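Local coordinates for acyl-coenzyme A oxidase 3 (PDB 5YS9), which uses FAD and molecular oxygen to oxidise acyl-CoA to the trans-2-enoyl-CoA, releasing hydrogen peroxide, in peroxisomal fatty acid beta-oxidation, at residues T118-R121 with L122-T126; A151-K154 with G155-C159; N190-N193 with T194-K198; F589-W592 with S593-E596. One frame throughout, in Å; residues are numbered along the deposited sequence.

Interaction 1 of 4, residues T118-R121 with L122-T126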
loop_
_atom_site.group_PDB
_atom_site.type_symbol
_atom_site.label_atom_id
_atom_site.label_comp_id
_atom_site.label_asym_id
_atom_site.label_seq_id
_atom_site.Cartn_x
_atom_site.Cartn_y
_atom_site.Cartn_z
ATOM N N THR A 118 3.750 -20.090 5.481
ATOM C CA THR A 118 3.872 -21.544 5.537
ATOM C C THR A 118 3.434 -22.196 4.228
ATOM O O THR A 118 4.127 -23.029 3.652
ATOM C CB THR A 118 3.079 -22.098 6.718
ATOM O OG1 THR A 118 3.729 -21.726 7.940
ATOM C CG2 THR A 118 3.017 -23.630 6.652
ATOM N N ARG A 119 2.274 -21.788 3.752
ATOM C CA ARG A 119 1.753 -22.228 2.456
ATOM C C ARG A 119 2.818 -22.198 1.347
ATOM O O ARG A 119 2.916 -23.136 0.577
ATOM C CB ARG A 119 0.572 -21.325 2.087
ATOM C CG ARG A 119 0.001 -21.583 0.733
ATOM C CD ARG A 119 -0.984 -20.542 0.278
ATOM N NE ARG A 119 -1.448 -21.023 -1.019
ATOM C CZ ARG A 119 -2.264 -20.393 -1.857
ATOM N NH1 ARG A 119 -2.768 -19.221 -1.539
ATOM N NH2 ARG A 119 -2.564 -20.954 -3.047
ATOM N N ILE A 120 3.621 -21.135 1.270
ATOM C CA ILE A 120 4.590 -21.004 0.187
ATOM C C ILE A 120 5.821 -21.793 0.495
ATOM O O ILE A 120 6.401 -22.396 -0.408
ATOM C CB ILE A 120 5.005 -19.539 -0.113
ATOM C CG1 ILE A 120 3.777 -18.682 -0.359
ATOM C CG2 ILE A 120 5.883 -19.467 -1.355
ATOM C CD1 ILE A 120 2.877 -19.250 -1.443
ATOM N N ARG A 121 6.217 -21.852 1.749
ATOM C CA ARG A 121 7.399 -22.610 2.079
ATOM C C ARG A 121 7.216 -24.067 1.734
ATOM O O ARG A 121 8.131 -24.725 1.288
ATOM C CB ARG A 121 7.825 -22.432 3.527
ATOM C CG ARG A 121 9.332 -22.397 3.637
ATOM C CD ARG A 121 9.808 -22.512 5.053
ATOM N NE ARG A 121 11.031 -23.278 5.122
ATOM C CZ ARG A 121 11.893 -23.185 6.111
ATOM N NH1 ARG A 121 11.660 -22.357 7.095
ATOM N NH2 ARG A 121 12.975 -23.919 6.104
ATOM N N LEU A 122 6.023 -24.575 1.953
ATOM C CA LEU A 122 5.674 -25.886 1.422
ATOM C C LEU A 122 5.504 -25.846 -0.090
ATOM O O LEU A 122 6.055 -26.686 -0.822
ATOM C CB LEU A 122 4.376 -26.376 2.043
ATOM C CG LEU A 122 4.126 -27.854 1.834
ATOM C CD1 LEU A 122 5.377 -28.643 2.197
ATOM C CD2 LEU A 122 2.912 -28.274 2.655
ATOM N N GLY A 123 4.730 -24.876 -0.533
ATOM C CA GLY A 123 4.442 -24.690 -1.963
ATOM C C GLY A 123 5.605 -24.821 -2.950
ATOM O O GLY A 123 5.434 -25.374 -4.050
ATOM N N VAL A 124 6.777 -24.339 -2.579
ATOM C CA VAL A 124 7.897 -24.405 -3.497
ATOM C C VAL A 124 8.278 -25.828 -3.849
ATOM O O VAL A 124 8.639 -26.092 -4.973
ATOM C CB VAL A 124 9.140 -23.631 -3.014
ATOM C CG1 VAL A 124 8.828 -22.170 -2.829
ATOM C CG2 VAL A 124 9.718 -24.233 -1.758
ATOM N N HIS A 125 8.288 -26.730 -2.883
ATOM C CA HIS A 125 8.372 -28.137 -3.198
ATOM C C HIS A 125 7.087 -28.718 -3.769
ATOM O O HIS A 125 7.066 -29.371 -4.790
ATOM C CB HIS A 125 8.760 -28.933 -1.955
ATOM C CG HIS A 125 8.725 -30.409 -2.162
ATOM N ND1 HIS A 125 9.819 -31.128 -2.573
ATOM C CD2 HIS A 125 7.706 -31.287 -2.081
ATOM C CE1 HIS A 125 9.481 -32.393 -2.706
ATOM N NE2 HIS A 125 8.204 -32.515 -2.416
ATOM N N THR A 126 6.004 -28.439 -3.086
ATOM C CA THR A 126 4.755 -29.102 -3.341
ATOM C C THR A 126 4.188 -28.780 -4.724
ATOM O O THR A 126 3.663 -29.645 -5.398
ATOM C CB THR A 126 3.809 -28.924 -2.132
ATOM O OG1 THR A 126 3.560 -30.199 -1.545
ATOM C CG2 THR A 126 2.515 -28.256 -2.477
#
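Ile120 and Val124, one turn apart on the alpha-helix 116-136, meet through both backbone and side chains in a stretch where every residue from Thr118 to Thr126 is helical. The backbone supplies three successive i to i+4 bonds. Leu122 N reaches Thr118 O at 3.0 Å almost straight, with 176° at the hydrogen, Gly123 N gives 2.7 Å to Arg119 O, and Val124 N lies 2.9 Å from Ile120 O. Apolar contact is modest: Ile120 CG2 and Val124 CG1 stand 4.3 Å apart, and the Val124 side chain comes to about 4 Å from the bound FAD. The guanidinium groups find partners beyond this turn. Arg119 forms a salt bridge with Asp312, while Arg121 pairs with Asp260, bonds Ser207 and hydrogen-bonds Tyr676 of the second subunit. At Val124 each methyl rests against a carbonyl oxygen of the preceding turn. Val124 CG1, anti to its own carbonyl carbon with chi1 at -60°, sits 3.4 Å from Ile120 O, and Val124 CG2 lies 3.5 Å from Arg121 O.

Interaction 2 of 4, residues A151-K154 with G155-C159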
loop_
_atom_site.group_PDB
_atom_site.type_symbol
_atom_site.label_atom_id
_atom_site.label_comp_id
_atom_site.label_asym_id
_atom_site.label_seq_id
_atom_site.Cartn_x
_atom_site.Cartn_y
_atom_site.Cartn_z
ATOM N N ALA A 151 7.898 -37.256 -3.485
ATOM C CA ALA A 151 6.455 -37.053 -3.288
ATOM C C ALA A 151 6.123 -36.933 -1.800
ATOM O O ALA A 151 5.336 -36.118 -1.411
ATOM C CB ALA A 151 5.660 -38.197 -3.906
ATOM N N ASP A 152 6.758 -37.735 -0.975
ATOM C CA ASP A 152 6.461 -37.803 0.430
ATOM C C ASP A 152 7.340 -36.861 1.309
ATOM O O ASP A 152 7.238 -36.886 2.527
ATOM C CB ASP A 152 6.657 -39.259 0.871
ATOM C CG ASP A 152 5.834 -40.238 0.062
ATOM O OD1 ASP A 152 5.032 -39.830 -0.789
ATOM O OD2 ASP A 152 5.990 -41.440 0.279
ATOM N N VAL A 153 8.206 -36.063 0.692
ATOM C CA VAL A 153 9.202 -35.231 1.391
ATOM C C VAL A 153 9.879 -36.042 2.488
ATOM O O VAL A 153 9.836 -35.664 3.665
ATOM C CB VAL A 153 8.592 -33.903 1.924
ATOM C CG1 VAL A 153 9.682 -32.911 2.250
ATOM C CG2 VAL A 153 7.659 -33.270 0.886
ATOM N N LYS A 154 10.488 -37.159 2.074
ATOM C CA LYS A 154 11.202 -38.099 2.938
ATOM C C LYS A 154 12.638 -38.100 2.492
ATOM O O LYS A 154 12.916 -38.495 1.386
ATOM C CB LYS A 154 10.665 -39.517 2.771
ATOM C CG LYS A 154 9.156 -39.689 2.942
ATOM C CD LYS A 154 8.710 -39.899 4.378
ATOM C CE LYS A 154 8.693 -41.372 4.773
ATOM N NZ LYS A 154 7.871 -41.625 5.996
ATOM N N GLY A 155 13.556 -37.648 3.336
ATOM C CA GLY A 155 14.957 -37.452 2.929
ATOM C C GLY A 155 15.142 -36.658 1.633
ATOM O O GLY A 155 16.101 -36.907 0.911
ATOM N N PHE A 156 14.246 -35.708 1.336
ATOM C CA PHE A 156 14.206 -35.002 0.039
ATOM C C PHE A 156 13.324 -33.752 0.174
ATOM O O PHE A 156 12.270 -33.813 0.794
ATOM C CB PHE A 156 13.582 -35.905 -1.034
ATOM C CG PHE A 156 13.857 -35.486 -2.459
ATOM C CD1 PHE A 156 13.158 -34.427 -3.036
ATOM C CD2 PHE A 156 14.775 -36.204 -3.246
ATOM C CE1 PHE A 156 13.376 -34.065 -4.349
ATOM C CE2 PHE A 156 15.007 -35.834 -4.563
ATOM C CZ PHE A 156 14.306 -34.776 -5.124
ATOM N N TYR A 157 13.762 -32.635 -0.400
ATOM C CA TYR A 157 13.029 -31.381 -0.341
ATOM C C TYR A 157 13.533 -30.552 -1.508
ATOM O O TYR A 157 14.739 -30.269 -1.641
ATOM C CB TYR A 157 13.256 -30.646 0.987
ATOM C CG TYR A 157 12.185 -29.639 1.337
ATOM C CD1 TYR A 157 12.086 -28.425 0.668
ATOM C CD2 TYR A 157 11.258 -29.899 2.338
ATOM C CE1 TYR A 157 11.094 -27.483 0.997
ATOM C CE2 TYR A 157 10.260 -28.983 2.673
ATOM C CZ TYR A 157 10.170 -27.772 1.997
ATOM O OH TYR A 157 9.185 -26.864 2.341
ATOM N N GLY A 158 12.598 -30.193 -2.369
ATOM C CA GLY A 158 12.872 -29.574 -3.659
ATOM C C GLY A 158 12.573 -28.091 -3.578
ATOM O O GLY A 158 11.884 -27.635 -2.674
ATOM N N CYS A 159 13.119 -27.347 -4.504
ATOM C CA CYS A 159 12.772 -25.957 -4.703
ATOM C C CYS A 159 12.908 -25.693 -6.230
ATOM O O CYS A 159 13.191 -26.632 -7.016
ATOM C CB CYS A 159 13.716 -25.072 -3.859
ATOM S SG CYS A 159 15.460 -25.127 -4.377
#
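The Tyr157 ring receives one methyl of Val153, which approaches obliquely and lies 3.4 Å from CD2 with its CG1. His125 of helix 116-136 meets the same ring with planes about 45° apart, and the phenol OH bonds to Arg121 O. The neighbouring Phe156 ring points elsewhere, stacking on His210. The same Val153 CG1 also comes to 3.1 Å from Phe156 O, a tight approach; it is carried there by lying anti to the backbone N (chi1 -163°). Val153 CA approaches that oxygen at 3.4 Å in a CA-H...O contact.

No conventional hydrogen bond joins 151-154 to 155-159. Where the chain turns, both Val153 and Gly155 have positive phi; glycine takes this easily, whereas for the branched valine it is unusual. The chain then enters strand 158-161 of the mixed sheet. Lys154, bent at chi2 and chi3, makes a salt bridge with Asp689 of the second subunit, and Arg687 of that subunit takes the carbonyls of Asp152 and Val153. The chemistry is thus divided: within the turn, apolar contact and a carbonyl approached by carbon, while Lys154 NZ and the carbonyls of Asp152 and Val153 bond the second subunit.

Interaction 3 of 4, residues N190-N193 with T194-K198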
loop_
_atom_site.group_PDB
_atom_site.type_symbol
_atom_site.label_atom_id
_atom_site.label_comp_id
_atom_site.label_asym_id
_atom_site.label_seq_id
_atom_site.Cartn_x
_atom_site.Cartn_y
_atom_site.Cartn_z
ATOM N N ASN A 190 26.647 -24.110 -14.694
ATOM C CA ASN A 190 27.545 -23.027 -14.354
ATOM C C ASN A 190 26.855 -21.670 -14.327
ATOM O O ASN A 190 26.088 -21.308 -15.233
ATOM C CB ASN A 190 28.792 -22.982 -15.266
ATOM C CG ASN A 190 29.910 -22.122 -14.687
ATOM O OD1 ASN A 190 30.526 -22.460 -13.640
ATOM N ND2 ASN A 190 30.144 -20.971 -15.320
ATOM N N THR A 191 27.182 -20.925 -13.275
ATOM C CA THR A 191 26.781 -19.542 -13.113
ATOM C C THR A 191 27.986 -18.677 -13.611
ATOM O O THR A 191 28.966 -18.540 -12.913
ATOM C CB THR A 191 26.500 -19.253 -11.596
ATOM O OG1 THR A 191 25.547 -20.187 -11.043
ATOM C CG2 THR A 191 26.022 -17.814 -11.404
ATOM N N PRO A 192 27.910 -18.052 -14.796
ATOM C CA PRO A 192 29.131 -17.370 -15.345
ATOM C C PRO A 192 29.633 -16.066 -14.641
ATOM O O PRO A 192 30.822 -15.804 -14.608
ATOM C CB PRO A 192 28.745 -17.090 -16.794
ATOM C CG PRO A 192 27.227 -16.974 -16.754
ATOM C CD PRO A 192 26.758 -17.966 -15.714
ATOM N N ASN A 193 28.694 -15.294 -14.127
ATOM C CA ASN A 193 28.969 -14.118 -13.346
ATOM C C ASN A 193 27.981 -14.058 -12.207
ATOM O O ASN A 193 27.002 -14.765 -12.205
ATOM C CB ASN A 193 28.944 -12.844 -14.187
ATOM C CG ASN A 193 27.562 -12.476 -14.659
ATOM O OD1 ASN A 193 27.158 -12.845 -15.739
ATOM N ND2 ASN A 193 26.843 -11.734 -13.856
ATOM N N THR A 194 28.267 -13.242 -11.213
ATOM C CA THR A 194 27.438 -13.183 -10.020
ATOM C C THR A 194 26.062 -12.583 -10.294
ATOM O O THR A 194 25.144 -12.742 -9.520
ATOM C CB THR A 194 28.164 -12.608 -8.772
ATOM O OG1 THR A 194 27.437 -11.513 -8.225
ATOM C CG2 THR A 194 29.561 -12.182 -9.066
ATOM N N GLY A 195 25.940 -11.910 -11.423
ATOM C CA GLY A 195 24.674 -11.420 -11.917
ATOM C C GLY A 195 23.695 -12.544 -12.199
ATOM O O GLY A 195 22.501 -12.368 -12.109
ATOM N N ALA A 196 24.208 -13.696 -12.579
ATOM C CA ALA A 196 23.372 -14.823 -12.935
ATOM C C ALA A 196 23.124 -15.714 -11.735
ATOM O O ALA A 196 22.669 -16.828 -11.869
ATOM C CB ALA A 196 23.977 -15.608 -14.080
ATOM N N THR A 197 23.466 -15.225 -10.557
ATOM C CA THR A 197 23.190 -15.961 -9.345
ATOM C C THR A 197 21.691 -16.147 -9.232
ATOM O O THR A 197 20.938 -15.199 -9.352
ATOM C CB THR A 197 23.671 -15.168 -8.112
ATOM O OG1 THR A 197 25.087 -15.034 -8.143
ATOM C CG2 THR A 197 23.293 -15.847 -6.839
ATOM N N LYS A 198 21.264 -17.371 -8.970
ATOM C CA LYS A 198 19.879 -17.638 -8.682
ATOM C C LYS A 198 19.472 -16.808 -7.442
ATOM O O LYS A 198 20.332 -16.532 -6.536
ATOM C CB LYS A 198 19.594 -19.117 -8.466
ATOM C CG LYS A 198 19.877 -20.024 -9.639
ATOM C CD LYS A 198 19.094 -19.616 -10.886
ATOM C CE LYS A 198 19.147 -20.657 -12.002
ATOM N NZ LYS A 198 18.473 -20.198 -13.255
#
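Thr194 CB rests 3.7 Å from Asn193 C, where a short 3-10 segment opens. Gly195 comes next, beside the Asn193 side chain, whose CG sits between its own backbone N and carbonyl carbon (chi1 70°) and is thereby folded forward to 3.7 Å from Gly195 N. Replacing Asn193 with alanine would probably open a gap beside Gly195 and weaken the packing on Phe20 of the second subunit. At Ala196 the backbone N donates to Asn193 O at 3.0 Å, from above the carbonyl plane, closing an i to i+3 turn of 3-10 type over Thr194 and Gly195 in the loop that links strands 186-190 and 198-201 of the middle-domain beta-sheet. Ala196 CB meets Pro192 CD at 4.0 Å, and Thr191 CG2 lies 3.5 Å from Ala196 O, while Thr191 OG1 bonds Phe266 N. Thr197 then turns back on Thr194: Thr197 OG1 donates to Thr194 O at 2.7 Å, and Thr197 N reaches the same oxygen at 3.2 Å, both from one face of its plane. Gln265 NE2 also bonds Thr197 OG1.

Interaction 4 of 4, residues F589-W592 with S593-E596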
loop_
_atom_site.group_PDB
_atom_site.type_symbol
_atom_site.label_atom_id
_atom_site.label_comp_id
_atom_site.label_asym_id
_atom_site.label_seq_id
_atom_site.Cartn_x
_atom_site.Cartn_y
_atom_site.Cartn_z
ATOM N N PHE A 589 -21.129 -2.513 -8.034
ATOM C CA PHE A 589 -19.836 -2.725 -8.654
ATOM C C PHE A 589 -19.755 -1.976 -9.988
ATOM O O PHE A 589 -18.854 -1.147 -10.208
ATOM C CB PHE A 589 -19.537 -4.221 -8.836
ATOM C CG PHE A 589 -18.247 -4.485 -9.536
ATOM C CD1 PHE A 589 -17.039 -4.080 -8.968
ATOM C CD2 PHE A 589 -18.227 -5.077 -10.802
ATOM C CE1 PHE A 589 -15.831 -4.282 -9.649
ATOM C CE2 PHE A 589 -17.020 -5.299 -11.468
ATOM C CZ PHE A 589 -15.825 -4.911 -10.885
ATOM N N THR A 590 -20.734 -2.238 -10.838
ATOM C CA THR A 590 -20.646 -1.879 -12.212
ATOM C C THR A 590 -20.800 -0.359 -12.390
ATOM O O THR A 590 -20.058 0.271 -13.176
ATOM C CB THR A 590 -21.664 -2.685 -13.052
ATOM O OG1 THR A 590 -21.362 -4.092 -12.997
ATOM C CG2 THR A 590 -21.637 -2.237 -14.498
ATOM N N LEU A 591 -21.749 0.227 -11.657
ATOM C CA LEU A 591 -21.977 1.665 -11.730
ATOM C C LEU A 591 -20.870 2.469 -11.050
ATOM O O LEU A 591 -20.547 3.587 -11.461
ATOM C CB LEU A 591 -23.318 1.976 -11.122
ATOM C CG LEU A 591 -24.479 1.446 -11.998
ATOM C CD1 LEU A 591 -25.733 1.226 -11.196
ATOM C CD2 LEU A 591 -24.757 2.422 -13.141
ATOM N N TRP A 592 -20.309 1.902 -9.983
ATOM C CA TRP A 592 -19.192 2.514 -9.303
ATOM C C TRP A 592 -17.998 2.558 -10.291
ATOM O O TRP A 592 -17.382 3.621 -10.484
ATOM C CB TRP A 592 -18.887 1.776 -7.969
ATOM C CG TRP A 592 -17.602 2.161 -7.364
ATOM C CD1 TRP A 592 -17.321 3.317 -6.708
ATOM C CD2 TRP A 592 -16.404 1.404 -7.387
ATOM N NE1 TRP A 592 -16.033 3.329 -6.312
ATOM C CE2 TRP A 592 -15.425 2.170 -6.711
ATOM C CE3 TRP A 592 -16.047 0.162 -7.933
ATOM C CZ2 TRP A 592 -14.090 1.736 -6.548
ATOM C CZ3 TRP A 592 -14.703 -0.273 -7.785
ATOM C CH2 TRP A 592 -13.744 0.522 -7.091
ATOM N N SER A 593 -17.742 1.419 -10.950
ATOM C CA SER A 593 -16.676 1.302 -11.942
ATOM C C SER A 593 -16.803 2.304 -13.074
ATOM O O SER A 593 -15.790 2.803 -13.565
ATOM C CB SER A 593 -16.667 -0.089 -12.552
ATOM O OG SER A 593 -16.453 -1.072 -11.582
ATOM N N ILE A 594 -18.029 2.546 -13.510
ATOM C CA ILE A 594 -18.332 3.562 -14.496
ATOM C C ILE A 594 -18.014 4.943 -13.956
ATOM O O ILE A 594 -17.449 5.764 -14.639
ATOM C CB ILE A 594 -19.813 3.476 -14.914
ATOM C CG1 ILE A 594 -20.053 2.211 -15.731
ATOM C CG2 ILE A 594 -20.247 4.696 -15.710
ATOM C CD1 ILE A 594 -21.502 1.853 -15.930
ATOM N N GLU A 595 -18.380 5.178 -12.712
ATOM C CA GLU A 595 -18.131 6.446 -12.061
ATOM C C GLU A 595 -16.653 6.754 -11.874
ATOM O O GLU A 595 -16.234 7.887 -12.003
ATOM C CB GLU A 595 -18.865 6.490 -10.736
ATOM C CG GLU A 595 -18.750 7.809 -10.021
ATOM C CD GLU A 595 -19.375 7.757 -8.664
ATOM O OE1 GLU A 595 -19.026 6.855 -7.897
ATOM O OE2 GLU A 595 -20.218 8.604 -8.371
ATOM N N GLU A 596 -15.877 5.740 -11.536
ATOM C CA GLU A 596 -14.441 5.885 -11.389
ATOM C C GLU A 596 -13.760 6.208 -12.704
ATOM O O GLU A 596 -12.720 6.833 -12.724
ATOM C CB GLU A 596 -13.809 4.676 -10.707
ATOM C CG GLU A 596 -14.274 4.453 -9.275
ATOM C CD GLU A 596 -13.744 5.483 -8.292
ATOM O OE1 GLU A 596 -14.426 6.492 -8.054
ATOM O OE2 GLU A 596 -12.657 5.280 -7.736
#
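Phe589 O is gripped twice by Ser593: the backbone N donates from 2.9 Å and the hydroxyl OG from 2.8 Å. The amide lies 19° from the carbonyl plane, whereas the hydroxyl comes from well above it. OG gets there by standing anti to its own carbonyl carbon, a serine hydroxyl folded back onto the preceding turn of helix 579-596. That helix packs among helices 349-385, 507-534, 547-573 and 609-628 in the C-terminal helical part of the enzyme. Ser593 OG also lies over one face of the Phe589 ring, offset toward the rim, and bonds Arg559 NE of helix 547-573. Farther along, Glu596 N donates to Trp592 O at 2.8 Å, continuing the i to i+4 pattern.

In Glu596, chi1 (-64°) sets CG over the Trp592 indole, and the bend at chi2 brings the carboxylate round beside it, nearly parallel, with 14° between planes. The CH-pi contact is 3.8 Å from Glu596 CG to the centroid of the five-membered ring of Trp592. The Glu595 carboxylate, by contrast, stands almost perpendicular to the indole and goes to Arg353 and Thr616. Leu591 CD2 and Ile594 CD1 are 4.3 Å apart. A serine in place of Trp592 would probably leave the Glu596 side chain without a surface to lie on, free to swing, and open a gap beside Pro357 and Phe361. Chemically, the turn hides a hydroxyl by giving it a carbonyl and an arginine, while the exposed glutamate lends its aliphatic part to the indole.

The four contacts come in series along the chain. Interactions 1 and 2 are joined physically, their centres 11 Å apart: besides the bond from the Tyr157 phenol to helix 116-136, His125 ND1 meets Gly158 N at 2.9 Å, so that helix is fastened to the chain entering strand 158-161. Interaction 3 lies in another loop of that mixed sheet, with centres about 26 Å from interaction 2 and nearest atoms about 8 Å apart; both touch the second subunit. Interaction 4, on helix 579-596 in the C-terminal helical region, is about 48 Å from interactions 2 and 3, between centres, and across the chain's centre from them. The first contact borders FAD, whereas the fourth packs helices together.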